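Side-chain contacts in glycoside hydrolase family 16 protein (Akkermansia muciniphila, PDB 6T2N), which probably acts as an endo-β-galactosidase that cuts within mucin O-glycans to begin their breakdown: residues A152-T157 against H225-E230; V215-L220 against L238-K243; F143-L148 against K312-E317; L148-K153 against I180-N185. One frame throughout, in Å; residues are numbered along the deposited sequence.

Contact 1: A152-T157 against H225-E230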
loop_
_atom_site.group_PDB
_atom_site.type_symbol
_atom_site.label_atom_id
_atom_site.label_comp_id
_atom_site.label_asym_id
_atom_site.label_seq_id
_atom_site.Cartn_x
_atom_site.Cartn_y
_atom_site.Cartn_z
ATOM N N ALA A 152 -3.937 -6.921 9.647
ATOM C CA ALA A 152 -4.369 -5.544 9.991
ATOM C C ALA A 152 -5.864 -5.442 10.342
ATOM O O ALA A 152 -6.749 -6.004 9.625
ATOM C CB ALA A 152 -4.010 -4.614 8.852
ATOM N N LYS A 153 -6.140 -4.664 11.387
ATOM C CA LYS A 153 -7.499 -4.191 11.736
ATOM C C LYS A 153 -7.675 -2.782 11.180
ATOM O O LYS A 153 -6.733 -2.000 11.271
ATOM C CB LYS A 153 -7.697 -4.144 13.246
ATOM C CG LYS A 153 -9.156 -4.305 13.632
ATOM C CD LYS A 153 -9.440 -4.455 15.117
ATOM C CE LYS A 153 -10.155 -3.218 15.614
ATOM N NZ LYS A 153 -10.509 -3.330 17.042
ATOM N N VAL A 154 -8.820 -2.476 10.585
ATOM C CA VAL A 154 -9.005 -1.174 9.884
ATOM C C VAL A 154 -9.950 -0.326 10.711
ATOM O O VAL A 154 -10.858 -0.836 11.388
ATOM C CB VAL A 154 -9.510 -1.260 8.424
ATOM C CG1 VAL A 154 -8.461 -1.861 7.497
ATOM C CG2 VAL A 154 -10.862 -1.954 8.248
ATOM N N PRO A 155 -9.735 1.009 10.653
ATOM C CA PRO A 155 -10.569 1.956 11.387
ATOM C C PRO A 155 -11.929 1.926 10.703
ATOM O O PRO A 155 -11.994 1.390 9.664
ATOM C CB PRO A 155 -9.841 3.281 11.179
ATOM C CG PRO A 155 -9.156 3.095 9.829
ATOM C CD PRO A 155 -8.662 1.671 9.881
ATOM N N LYS A 156 -12.950 2.515 11.301
ATOM C CA LYS A 156 -14.260 2.713 10.625
ATOM C C LYS A 156 -14.849 4.033 11.136
ATOM O O LYS A 156 -15.240 4.085 12.334
ATOM C CB LYS A 156 -15.198 1.525 10.869
ATOM C CG LYS A 156 -16.651 1.775 10.508
ATOM C CD LYS A 156 -17.567 0.619 10.764
ATOM C CE LYS A 156 -18.788 0.691 9.877
ATOM N NZ LYS A 156 -19.952 0.009 10.485
ATOM N N THR A 157 -14.888 5.022 10.237
ATOM C CA THR A 157 -15.480 6.373 10.390
ATOM C C THR A 157 -15.592 7.001 8.989
ATOM O O THR A 157 -14.964 6.489 8.023
ATOM C CB THR A 157 -14.643 7.181 11.390
ATOM O OG1 THR A 157 -15.423 8.205 12.018
ATOM C CG2 THR A 157 -13.422 7.804 10.754
ATOM N N HIS A 225 -7.657 -9.065 9.910
ATOM C CA HIS A 225 -7.679 -9.932 8.721
ATOM C C HIS A 225 -6.314 -9.897 8.061
ATOM O O HIS A 225 -5.701 -8.826 8.045
ATOM C CB HIS A 225 -8.755 -9.436 7.805
ATOM C CG HIS A 225 -10.106 -9.594 8.390
ATOM N ND1 HIS A 225 -10.771 -8.538 8.953
ATOM C CD2 HIS A 225 -10.927 -10.656 8.451
ATOM C CE1 HIS A 225 -11.955 -8.941 9.369
ATOM N NE2 HIS A 225 -12.073 -10.238 9.052
ATOM N N THR A 226 -5.860 -11.048 7.561
ATOM C CA THR A 226 -4.578 -11.196 6.831
ATOM C C THR A 226 -4.801 -10.937 5.341
ATOM O O THR A 226 -5.734 -11.541 4.739
ATOM C CB THR A 226 -3.994 -12.582 7.018
ATOM O OG1 THR A 226 -4.179 -12.982 8.376
ATOM C CG2 THR A 226 -2.541 -12.578 6.616
ATOM N N TYR A 227 -4.013 -10.021 4.793
ATOM C CA TYR A 227 -4.049 -9.613 3.371
ATOM C C TYR A 227 -2.813 -10.250 2.747
ATOM O O TYR A 227 -1.748 -10.100 3.289
ATOM C CB TYR A 227 -4.145 -8.086 3.282
ATOM C CG TYR A 227 -5.397 -7.496 3.888
ATOM C CD1 TYR A 227 -6.605 -7.484 3.211
ATOM C CD2 TYR A 227 -5.391 -6.971 5.168
ATOM C CE1 TYR A 227 -7.765 -6.964 3.774
ATOM C CE2 TYR A 227 -6.545 -6.456 5.754
ATOM C CZ TYR A 227 -7.746 -6.445 5.058
ATOM O OH TYR A 227 -8.876 -5.930 5.645
ATOM N N VAL A 228 -2.983 -11.032 1.699
ATOM C CA VAL A 228 -1.908 -11.917 1.153
ATOM C C VAL A 228 -1.757 -11.763 -0.372
ATOM O O VAL A 228 -2.746 -11.959 -1.172
ATOM C CB VAL A 228 -2.220 -13.382 1.468
ATOM C CG1 VAL A 228 -1.001 -14.255 1.208
ATOM C CG2 VAL A 228 -2.806 -13.544 2.880
ATOM N N MET A 229 -0.534 -11.477 -0.780
ATOM C CA MET A 229 -0.183 -11.413 -2.201
ATOM C C MET A 229 0.810 -12.547 -2.496
ATOM O O MET A 229 1.936 -12.478 -2.006
ATOM C CB MET A 229 0.450 -10.059 -2.508
ATOM C CG MET A 229 0.999 -10.033 -3.897
ATOM S SD MET A 229 1.916 -8.560 -4.360
ATOM C CE MET A 229 3.426 -8.840 -3.440
ATOM N N GLU A 230 0.422 -13.564 -3.273
ATOM C CA GLU A 230 1.379 -14.511 -3.938
ATOM C C GLU A 230 1.710 -13.945 -5.334
ATOM O O GLU A 230 0.770 -13.428 -5.983
ATOM C CB GLU A 230 0.804 -15.937 -3.987
ATOM C CG GLU A 230 0.883 -16.708 -2.675
ATOM C CD GLU A 230 0.411 -18.161 -2.676
ATOM O OE1 GLU A 230 -0.340 -18.552 -3.602
ATOM O OE2 GLU A 230 0.811 -18.918 -1.760
#

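Contact 2: V215-L220 against L238-K243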
loop_
_atom_site.group_PDB
_atom_site.type_symbol
_atom_site.label_atom_id
_atom_site.label_comp_id
_atom_site.label_asym_id
_atom_site.label_seq_id
_atom_site.Cartn_x
_atom_site.Cartn_y
_atom_site.Cartn_z
ATOM N N VAL A 215 -14.128 -8.237 -2.233
ATOM C CA VAL A 215 -14.987 -9.113 -1.381
ATOM C C VAL A 215 -15.602 -8.243 -0.277
ATOM O O VAL A 215 -14.954 -7.243 0.158
ATOM C CB VAL A 215 -14.238 -10.340 -0.832
ATOM C CG1 VAL A 215 -13.516 -11.065 -1.936
ATOM C CG2 VAL A 215 -13.260 -9.987 0.269
ATOM N N LYS A 216 -16.844 -8.573 0.079
ATOM C CA LYS A 216 -17.563 -8.060 1.265
ATOM C C LYS A 216 -17.171 -8.977 2.425
ATOM O O LYS A 216 -17.324 -10.189 2.283
ATOM C CB LYS A 216 -19.075 -8.024 1.008
ATOM C CG LYS A 216 -19.883 -7.242 2.040
ATOM C CD LYS A 216 -21.175 -6.570 1.547
ATOM C CE LYS A 216 -21.559 -5.350 2.380
ATOM N NZ LYS A 216 -23.007 -5.288 2.721
ATOM N N ILE A 217 -16.620 -8.427 3.505
ATOM C CA ILE A 217 -16.557 -9.125 4.819
ATOM C C ILE A 217 -17.461 -8.371 5.810
ATOM O O ILE A 217 -17.290 -7.168 5.965
ATOM C CB ILE A 217 -15.096 -9.250 5.253
ATOM C CG1 ILE A 217 -14.360 -10.206 4.331
ATOM C CG2 ILE A 217 -14.987 -9.709 6.694
ATOM C CD1 ILE A 217 -12.862 -10.182 4.511
ATOM N N GLU A 218 -18.425 -9.043 6.434
ATOM C CA GLU A 218 -19.432 -8.367 7.295
ATOM C C GLU A 218 -18.790 -7.982 8.634
ATOM O O GLU A 218 -18.070 -8.814 9.198
ATOM C CB GLU A 218 -20.659 -9.248 7.454
ATOM C CG GLU A 218 -21.911 -8.631 6.877
ATOM C CD GLU A 218 -23.105 -9.263 7.570
ATOM O OE1 GLU A 218 -23.263 -10.504 7.475
ATOM O OE2 GLU A 218 -23.823 -8.542 8.278
ATOM N N ASN A 219 -19.011 -6.740 9.084
ATOM C CA ASN A 219 -18.266 -6.062 10.184
ATOM C C ASN A 219 -16.750 -6.322 10.054
ATOM O O ASN A 219 -16.188 -7.100 10.828
ATOM C CB ASN A 219 -18.844 -6.483 11.532
ATOM C CG ASN A 219 -20.356 -6.609 11.528
ATOM O OD1 ASN A 219 -20.888 -7.710 11.499
ATOM N ND2 ASN A 219 -21.057 -5.491 11.572
ATOM N N LEU A 220 -16.098 -5.688 9.088
ATOM C CA LEU A 220 -14.696 -5.988 8.701
ATOM C C LEU A 220 -13.763 -5.245 9.660
ATOM O O LEU A 220 -12.514 -5.546 9.740
ATOM C CB LEU A 220 -14.547 -5.540 7.240
ATOM C CG LEU A 220 -13.140 -5.260 6.727
ATOM C CD1 LEU A 220 -12.380 -6.560 6.534
ATOM C CD2 LEU A 220 -13.202 -4.458 5.438
ATOM N N LEU A 238 -4.140 -11.689 -5.108
ATOM C CA LEU A 238 -4.457 -10.807 -3.955
ATOM C C LEU A 238 -5.638 -11.394 -3.194
ATOM O O LEU A 238 -6.781 -11.411 -3.723
ATOM C CB LEU A 238 -4.825 -9.412 -4.442
ATOM C CG LEU A 238 -3.734 -8.710 -5.235
ATOM C CD1 LEU A 238 -4.169 -7.310 -5.568
ATOM C CD2 LEU A 238 -2.403 -8.648 -4.522
ATOM N N MET A 239 -5.359 -11.818 -1.964
ATOM C CA MET A 239 -6.370 -12.409 -1.062
ATOM C C MET A 239 -6.515 -11.578 0.210
ATOM O O MET A 239 -5.589 -10.780 0.544
ATOM C CB MET A 239 -5.980 -13.832 -0.672
ATOM C CG MET A 239 -6.038 -14.842 -1.824
ATOM S SD MET A 239 -5.055 -16.300 -1.414
ATOM C CE MET A 239 -3.425 -15.631 -1.739
ATOM N N VAL A 240 -7.707 -11.715 0.794
ATOM C CA VAL A 240 -8.029 -11.492 2.228
ATOM C C VAL A 240 -8.308 -12.864 2.778
ATOM O O VAL A 240 -9.332 -13.416 2.358
ATOM C CB VAL A 240 -9.326 -10.711 2.500
ATOM C CG1 VAL A 240 -9.297 -10.085 3.883
ATOM C CG2 VAL A 240 -9.652 -9.704 1.419
ATOM N N ASP A 241 -7.555 -13.319 3.768
ATOM C CA ASP A 241 -8.152 -14.334 4.660
ATOM C C ASP A 241 -8.412 -15.549 3.785
ATOM O O ASP A 241 -9.510 -16.158 3.889
ATOM C CB ASP A 241 -9.442 -13.798 5.313
ATOM C CG ASP A 241 -9.220 -13.203 6.692
ATOM O OD1 ASP A 241 -8.129 -12.663 6.923
ATOM O OD2 ASP A 241 -10.121 -13.318 7.512
ATOM N N ASP A 242 -7.471 -15.804 2.873
ATOM C CA ASP A 242 -7.533 -16.978 1.960
ATOM C C ASP A 242 -8.776 -16.927 1.030
ATOM O O ASP A 242 -9.111 -17.978 0.435
ATOM C CB ASP A 242 -7.488 -18.257 2.812
ATOM C CG ASP A 242 -6.131 -18.567 3.434
ATOM O OD1 ASP A 242 -5.105 -18.067 2.907
ATOM O OD2 ASP A 242 -6.107 -19.346 4.409
ATOM N N LYS A 243 -9.452 -15.776 0.904
ATOM C CA LYS A 243 -10.474 -15.517 -0.143
ATOM C C LYS A 243 -9.832 -14.655 -1.232
ATOM O O LYS A 243 -9.158 -13.658 -0.882
ATOM C CB LYS A 243 -11.725 -14.881 0.457
ATOM C CG LYS A 243 -12.482 -15.815 1.385
ATOM C CD LYS A 243 -13.591 -15.160 2.191
ATOM C CE LYS A 243 -14.150 -16.081 3.264
ATOM N NZ LYS A 243 -14.427 -15.342 4.521
#

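Contact 3: F143-L148 against K312-E317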
loop_
_atom_site.group_PDB
_atom_site.type_symbol
_atom_site.label_atom_id
_atom_site.label_comp_id
_atom_site.label_asym_id
_atom_site.label_seq_id
_atom_site.Cartn_x
_atom_site.Cartn_y
_atom_site.Cartn_z
ATOM N N PHE A 143 10.605 -5.660 -3.014
ATOM C CA PHE A 143 10.154 -7.070 -3.079
ATOM C C PHE A 143 10.095 -7.457 -4.544
ATOM O O PHE A 143 9.649 -6.588 -5.323
ATOM C CB PHE A 143 8.788 -7.212 -2.410
ATOM C CG PHE A 143 8.753 -6.662 -1.012
ATOM C CD1 PHE A 143 9.175 -7.434 0.057
ATOM C CD2 PHE A 143 8.329 -5.366 -0.774
ATOM C CE1 PHE A 143 9.165 -6.918 1.347
ATOM C CE2 PHE A 143 8.331 -4.852 0.514
ATOM C CZ PHE A 143 8.757 -5.627 1.566
ATOM N N MET A 144 10.555 -8.662 -4.905
ATOM C CA MET A 144 10.373 -9.203 -6.300
ATOM C C MET A 144 10.111 -10.702 -6.309
ATOM O O MET A 144 11.023 -11.468 -6.276
ATOM C CB MET A 144 11.562 -8.932 -7.211
ATOM C CG MET A 144 11.193 -9.117 -8.644
ATOM S SD MET A 144 12.356 -8.247 -9.705
ATOM C CE MET A 144 12.336 -9.317 -11.147
ATOM N N PHE A 145 8.852 -11.046 -6.378
ATOM C CA PHE A 145 8.328 -12.423 -6.295
ATOM C C PHE A 145 8.358 -12.804 -4.804
ATOM O O PHE A 145 9.414 -12.738 -4.041
ATOM C CB PHE A 145 9.032 -13.410 -7.268
ATOM C CG PHE A 145 9.124 -12.951 -8.710
ATOM C CD1 PHE A 145 8.065 -12.284 -9.311
ATOM C CD2 PHE A 145 10.281 -13.135 -9.436
ATOM C CE1 PHE A 145 8.180 -11.775 -10.584
ATOM C CE2 PHE A 145 10.387 -12.646 -10.724
ATOM C CZ PHE A 145 9.329 -11.979 -11.298
ATOM N N GLY A 146 7.194 -13.245 -4.377
ATOM C CA GLY A 146 7.112 -14.112 -3.204
ATOM C C GLY A 146 5.740 -13.953 -2.655
ATOM O O GLY A 146 4.880 -13.465 -3.382
ATOM N N ARG A 147 5.576 -14.315 -1.401
ATOM C CA ARG A 147 4.288 -14.220 -0.705
ATOM C C ARG A 147 4.480 -13.189 0.388
ATOM O O ARG A 147 5.433 -13.351 1.199
ATOM C CB ARG A 147 3.903 -15.573 -0.109
ATOM C CG ARG A 147 2.688 -15.515 0.804
ATOM C CD ARG A 147 2.687 -16.714 1.706
ATOM N NE ARG A 147 1.422 -16.828 2.406
ATOM C CZ ARG A 147 0.312 -17.317 1.876
ATOM N NH1 ARG A 147 0.284 -17.712 0.616
ATOM N NH2 ARG A 147 -0.786 -17.386 2.595
ATOM N N LEU A 148 3.599 -12.195 0.386
ATOM C CA LEU A 148 3.630 -11.046 1.305
ATOM C C LEU A 148 2.349 -11.044 2.105
ATOM O O LEU A 148 1.275 -10.893 1.470
ATOM C CB LEU A 148 3.729 -9.761 0.505
ATOM C CG LEU A 148 3.843 -8.511 1.366
ATOM C CD1 LEU A 148 4.989 -8.612 2.390
ATOM C CD2 LEU A 148 4.009 -7.318 0.441
ATOM N N LYS A 312 16.352 -13.049 -10.340
ATOM C CA LYS A 312 17.712 -12.848 -10.896
ATOM C C LYS A 312 17.656 -12.894 -12.431
ATOM O O LYS A 312 18.623 -12.417 -13.061
ATOM C CB LYS A 312 18.652 -13.915 -10.306
ATOM C CG LYS A 312 18.843 -13.867 -8.784
ATOM C CD LYS A 312 19.848 -12.830 -8.300
ATOM C CE LYS A 312 21.289 -13.237 -8.556
ATOM N NZ LYS A 312 22.134 -12.065 -8.890
ATOM N N GLN A 313 16.558 -13.408 -13.009
ATOM C CA GLN A 313 16.431 -13.644 -14.476
ATOM C C GLN A 313 15.500 -12.610 -15.150
ATOM O O GLN A 313 14.920 -12.950 -16.197
ATOM C CB GLN A 313 16.081 -15.125 -14.731
ATOM C CG GLN A 313 14.598 -15.526 -14.715
ATOM C CD GLN A 313 14.413 -17.035 -14.704
ATOM O OE1 GLN A 313 15.385 -17.765 -14.529
ATOM N NE2 GLN A 313 13.168 -17.530 -14.876
ATOM N N PHE A 314 15.455 -11.364 -14.671
ATOM C CA PHE A 314 14.755 -10.245 -15.351
ATOM C C PHE A 314 15.433 -8.908 -15.101
ATOM O O PHE A 314 15.671 -8.604 -13.931
ATOM C CB PHE A 314 13.339 -10.078 -14.826
ATOM C CG PHE A 314 12.441 -11.217 -15.184
ATOM C CD1 PHE A 314 11.956 -11.338 -16.472
ATOM C CD2 PHE A 314 12.126 -12.182 -14.261
ATOM C CE1 PHE A 314 11.163 -12.416 -16.835
ATOM C CE2 PHE A 314 11.306 -13.235 -14.607
ATOM C CZ PHE A 314 10.828 -13.363 -15.894
ATOM N N ASP A 315 15.633 -8.112 -16.151
ATOM C CA ASP A 315 16.198 -6.743 -16.043
ATOM C C ASP A 315 15.251 -5.985 -15.110
ATOM O O ASP A 315 14.110 -5.709 -15.473
ATOM C CB ASP A 315 16.407 -6.111 -17.430
ATOM C CG ASP A 315 16.754 -4.622 -17.438
ATOM O OD1 ASP A 315 16.977 -4.024 -16.313
ATOM O OD2 ASP A 315 16.779 -4.044 -18.565
ATOM N N PRO A 316 15.616 -5.683 -13.846
ATOM C CA PRO A 316 14.642 -5.071 -12.958
ATOM C C PRO A 316 14.184 -3.712 -13.520
ATOM O O PRO A 316 13.088 -3.335 -13.211
ATOM C CB PRO A 316 15.349 -5.024 -11.588
ATOM C CG PRO A 316 16.830 -5.120 -11.913
ATOM C CD PRO A 316 16.912 -5.926 -13.194
ATOM N N GLU A 317 14.963 -3.024 -14.364
ATOM C CA GLU A 317 14.583 -1.651 -14.824
ATOM C C GLU A 317 13.402 -1.752 -15.835
ATOM O O GLU A 317 12.728 -0.693 -16.079
ATOM C CB GLU A 317 15.862 -0.922 -15.275
ATOM C CG GLU A 317 15.815 0.615 -15.320
ATOM C CD GLU A 317 16.687 1.198 -16.452
ATOM O OE1 GLU A 317 16.141 1.469 -17.587
ATOM O OE2 GLU A 317 17.942 1.340 -16.247
#

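Contact 4: L148-K153 against I180-N185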
loop_
_atom_site.group_PDB
_atom_site.type_symbol
_atom_site.label_atom_id
_atom_site.label_comp_id
_atom_site.label_asym_id
_atom_site.label_seq_id
_atom_site.Cartn_x
_atom_site.Cartn_y
_atom_site.Cartn_z
ATOM N N LEU A 148 3.599 -12.195 0.386
ATOM C CA LEU A 148 3.630 -11.046 1.305
ATOM C C LEU A 148 2.349 -11.044 2.105
ATOM O O LEU A 148 1.275 -10.893 1.470
ATOM C CB LEU A 148 3.729 -9.761 0.505
ATOM C CG LEU A 148 3.843 -8.511 1.366
ATOM C CD1 LEU A 148 4.989 -8.612 2.390
ATOM C CD2 LEU A 148 4.009 -7.318 0.441
ATOM N N GLU A 149 2.499 -11.243 3.416
ATOM C CA GLU A 149 1.391 -11.435 4.374
ATOM C C GLU A 149 1.320 -10.166 5.203
ATOM O O GLU A 149 2.365 -9.787 5.777
ATOM C CB GLU A 149 1.658 -12.612 5.304
ATOM C CG GLU A 149 1.729 -13.952 4.617
ATOM C CD GLU A 149 1.794 -15.121 5.582
ATOM O OE1 GLU A 149 1.794 -14.861 6.823
ATOM O OE2 GLU A 149 1.811 -16.287 5.093
ATOM N N VAL A 150 0.156 -9.526 5.247
ATOM C CA VAL A 150 -0.039 -8.312 6.078
ATOM C C VAL A 150 -1.340 -8.483 6.851
ATOM O O VAL A 150 -2.427 -8.564 6.230
ATOM C CB VAL A 150 0.002 -7.004 5.265
ATOM C CG1 VAL A 150 -0.272 -5.801 6.177
ATOM C CG2 VAL A 150 1.345 -6.832 4.550
ATOM N N ARG A 151 -1.195 -8.536 8.175
ATOM C CA ARG A 151 -2.334 -8.697 9.112
ATOM C C ARG A 151 -2.663 -7.358 9.762
ATOM O O ARG A 151 -1.716 -6.763 10.345
ATOM C CB ARG A 151 -2.042 -9.716 10.200
ATOM C CG ARG A 151 -3.323 -10.055 10.938
ATOM C CD ARG A 151 -3.605 -11.536 11.078
ATOM N NE ARG A 151 -4.780 -11.763 11.911
ATOM C CZ ARG A 151 -4.806 -11.509 13.219
ATOM N NH1 ARG A 151 -3.753 -10.987 13.836
ATOM N NH2 ARG A 151 -5.902 -11.737 13.912
ATOM N N ALA A 152 -3.937 -6.921 9.647
ATOM C CA ALA A 152 -4.369 -5.544 9.991
ATOM C C ALA A 152 -5.864 -5.442 10.342
ATOM O O ALA A 152 -6.749 -6.004 9.625
ATOM C CB ALA A 152 -4.010 -4.614 8.852
ATOM N N LYS A 153 -6.140 -4.664 11.387
ATOM C CA LYS A 153 -7.499 -4.191 11.736
ATOM C C LYS A 153 -7.675 -2.782 11.180
ATOM O O LYS A 153 -6.733 -2.000 11.271
ATOM C CB LYS A 153 -7.697 -4.144 13.246
ATOM C CG LYS A 153 -9.156 -4.305 13.632
ATOM C CD LYS A 153 -9.440 -4.455 15.117
ATOM C CE LYS A 153 -10.155 -3.218 15.614
ATOM N NZ LYS A 153 -10.509 -3.330 17.042
ATOM N N ILE A 180 0.053 -2.333 -7.057
ATOM C CA ILE A 180 -0.639 -3.512 -6.451
ATOM C C ILE A 180 -1.249 -3.050 -5.125
ATOM O O ILE A 180 -0.489 -2.803 -4.194
ATOM C CB ILE A 180 0.377 -4.645 -6.238
ATOM C CG1 ILE A 180 1.192 -4.900 -7.504
ATOM C CG2 ILE A 180 -0.285 -5.906 -5.722
ATOM C CD1 ILE A 180 2.426 -5.690 -7.222
ATOM N N ASP A 181 -2.565 -2.907 -5.109
ATOM C CA ASP A 181 -3.410 -2.496 -3.977
ATOM C C ASP A 181 -3.939 -3.745 -3.265
ATOM O O ASP A 181 -5.017 -4.254 -3.706
ATOM C CB ASP A 181 -4.569 -1.671 -4.549
ATOM C CG ASP A 181 -4.104 -0.447 -5.364
ATOM O OD1 ASP A 181 -2.891 -0.144 -5.286
ATOM O OD2 ASP A 181 -4.982 0.235 -5.956
ATOM N N MET A 182 -3.236 -4.254 -2.239
ATOM C CA MET A 182 -3.716 -5.479 -1.525
ATOM C C MET A 182 -5.026 -5.112 -0.791
ATOM O O MET A 182 -6.032 -5.900 -0.895
ATOM C CB MET A 182 -2.664 -6.093 -0.586
ATOM C CG MET A 182 -1.291 -6.243 -1.218
ATOM S SD MET A 182 0.048 -6.911 -0.135
ATOM C CE MET A 182 -0.854 -8.079 0.903
ATOM N N LEU A 183 -5.062 -3.926 -0.160
ATOM C CA LEU A 183 -6.282 -3.412 0.515
ATOM C C LEU A 183 -6.507 -1.933 0.218
ATOM O O LEU A 183 -5.576 -1.135 0.420
ATOM C CB LEU A 183 -6.163 -3.605 2.029
ATOM C CG LEU A 183 -7.110 -2.745 2.873
ATOM C CD1 LEU A 183 -8.549 -3.204 2.692
ATOM C CD2 LEU A 183 -6.710 -2.790 4.334
ATOM N N GLU A 184 -7.747 -1.618 -0.146
ATOM C CA GLU A 184 -8.331 -0.271 -0.033
ATOM C C GLU A 184 -9.774 -0.420 0.424
ATOM O O GLU A 184 -10.458 -1.347 -0.057
ATOM C CB GLU A 184 -8.231 0.426 -1.371
ATOM C CG GLU A 184 -6.827 0.851 -1.707
ATOM C CD GLU A 184 -6.762 1.394 -3.109
ATOM O OE1 GLU A 184 -7.203 0.671 -4.085
ATOM O OE2 GLU A 184 -6.360 2.540 -3.217
ATOM N N ASN A 185 -10.196 0.433 1.354
ATOM C CA ASN A 185 -11.533 0.359 2.002
ATOM C C ASN A 185 -12.066 1.771 1.957
ATOM O O ASN A 185 -11.205 2.629 2.130
ATOM C CB ASN A 185 -11.376 -0.156 3.435
ATOM C CG ASN A 185 -12.662 -0.215 4.226
ATOM O OD1 ASN A 185 -13.595 -0.954 3.894
ATOM N ND2 ASN A 185 -12.709 0.572 5.289
#

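Contact 1: A152-T157 against H225-E230
Ala152 and His225 form an antiparallel hydrogen-bonded pair that joins strand 146-153 to strand 225-231 within one sheet of the β-sandwich (jelly roll) of glycoside hydrolase family 16. The evidence for the register is the spacing of the two CA atoms, 5.6 Å between Ala152 CA and His225 CA, and a reciprocal pair of backbone bonds. Ala152 N donates to His225 O at 3.1 Å, and His225 N returns a bond to Ala152 O at 3.2 Å. Both are fairly straight, with N-H...O angles of 161° and 168°. The same pairing runs on along the strands, where Tyr227 bonds to Val150 and Met229 to Leu148.

Tyr227, two residues beyond the pair, turns its CB toward segment 152-157. With CG opposite the carbonyl carbon and next to the backbone N (chi1 -62°), its ring extends back along the strand to Ala152, where CE2 stands 3.9 Å from Ala152 O. That oxygen lies at the ring edge and near its plane, facing the C-H rim while it also holds the His225 N-H. The methyl Ala152 CB is 4.4 Å from the same Tyr227 CE2, an apolar touch on a side of the sheet where Phe294 also packs against Ala152, and Ile164 of the other sheet against Tyr227. At the end of the ring, Tyr227 OH approaches Val154 CG1 to 4.5 Å.

Contact 2: V215-L220 against L238-K243
Val240 O accepts the backbone N-H of Lys243 at 2.8 Å, closing the type I' turn of a β-hairpin whose side chains pack across the β-sandwich. Val240 N donates in return to Lys243 O at 2.9 Å, and Asp241 and Asp242 between them both take positive phi values, as this turn requires. The hairpin joins strands 235-240 and 243-249 of one sheet, whereas segment 215-220 leads out of strand 211-216 of the other. No hydrogen bond links the two segments; the contact is carried by three branched aliphatic side chains.

Val240 uses each of its methyls for a different partner. CG1, held opposite the backbone N (chi1 -158°), meets Ile217 CD1 at 3.6 Å, the two side chains reaching toward each other tip to tip. Behind it Val240 CB lies 4.1 Å from the same Ile217 CD1. Val215 and Val240 instead slide past one another in opposite directions. Tyr227 and Val193, one from each sheet, also touch Val240, so its side chain sits buried between the layers. Its second branch makes the contact with strand 211-216, with Val240 CG2 lying 3.8 Å from Val215 CG2.

Contact 3: F143-L148 against K312-E317
Met144 and Phe145 approach Phe314 across backbones that are not paired, the nearest CA atoms being Met144 CA and Pro316 CA, 8.9 Å apart; side chains therefore have to span the distance. Phe145 has a positive phi (78°), and Gly146 follows at backbone angles where a CB would collide with the carbonyl O of Phe145.

The Phe145 ring presents its edge to Phe314: Phe145 CE2 lies 4.0 Å from Phe314 CD2, which sits close to the plane of the Phe145 ring, and the two side chains cross at about a right angle. One face of that ring is taken by its own neighbour, Met144 CG standing 4.1 Å above the centre. The methionine then runs on to Phe314, where Met144 CE reaches Phe314 CB at 3.9 Å, its chain bent only at the last torsion. Replacing Phe145 by an alanine would probably leave the CD2-CE2 side of Phe314 without its aromatic neighbour and Met144 CG without the ring beneath it. Trp231 meets Phe145 edge-to-face, and His307 and Gln310 of helix 305-311 touch it too.

Just beyond Phe314, Asp315 OD1 accepts the N-H of Glu317 at 3.0 Å in an Asx turn. Overall, the C-terminal tail packs after its helix against the connection from strand 142-143 to strand 146-153, which passes between the two sheets of the jelly-roll sandwich.

Contact 4: L148-K153 against I180-N185
Met182 reaches across to strand 146-153 with the end of its side chain, touching Leu148 and Val150. Its methyl CE lies 3.6 Å from Leu148 O and, more loosely, 4.4 Å from Val150 CG2, while the sulfur SD rests 4.0 Å from Leu148 CD2. Leu148 and Met182 cross at about a right angle, and no hydrogen bond joins the segments. The methionine is extended as far as its sulfur (chi2 178°) and folds only at the last torsion (chi3 35°), which carries CE back toward the strand.

One shell out, Met229 packs on Met182 and Leu166 on Leu148, both within the apolar interior. The backbone of Met182 is fixed by a bond from its O to Ser195 OG and by a classic β bulge, in which Met182 and Leu183 both face Ile164. Asp181 just before is bonded to His198. This bulge lies in the Glu-Ile-Asp-Met-Leu-Glu run starting at Glu179, which matches the signature carrying the catalytic carboxylates in family 16 relatives.

Reading from the N terminus, contact 3 opens first, at 143-148, and closes last, at 312-317, so its loop encloses the other three and ties the C-terminal tail to the connection that leads into strand 146-153. Contact 4 begins on that strand and closes the shortest of the loops starting there, at 180-185, bringing one sheet over the other. Contact 1 leaves from the strand's far end, sharing Ala152 and Lys153 with contact 4, and closes at 225-230 within a single sheet. Contact 2 opens at 215-220, before contact 1 has closed, and ends at 238-243: these two cross, while contact 4 precedes contact 2 in series. Strand 146-153 thus serves contacts 1 and 4, and contact 3 holds the chain just before it.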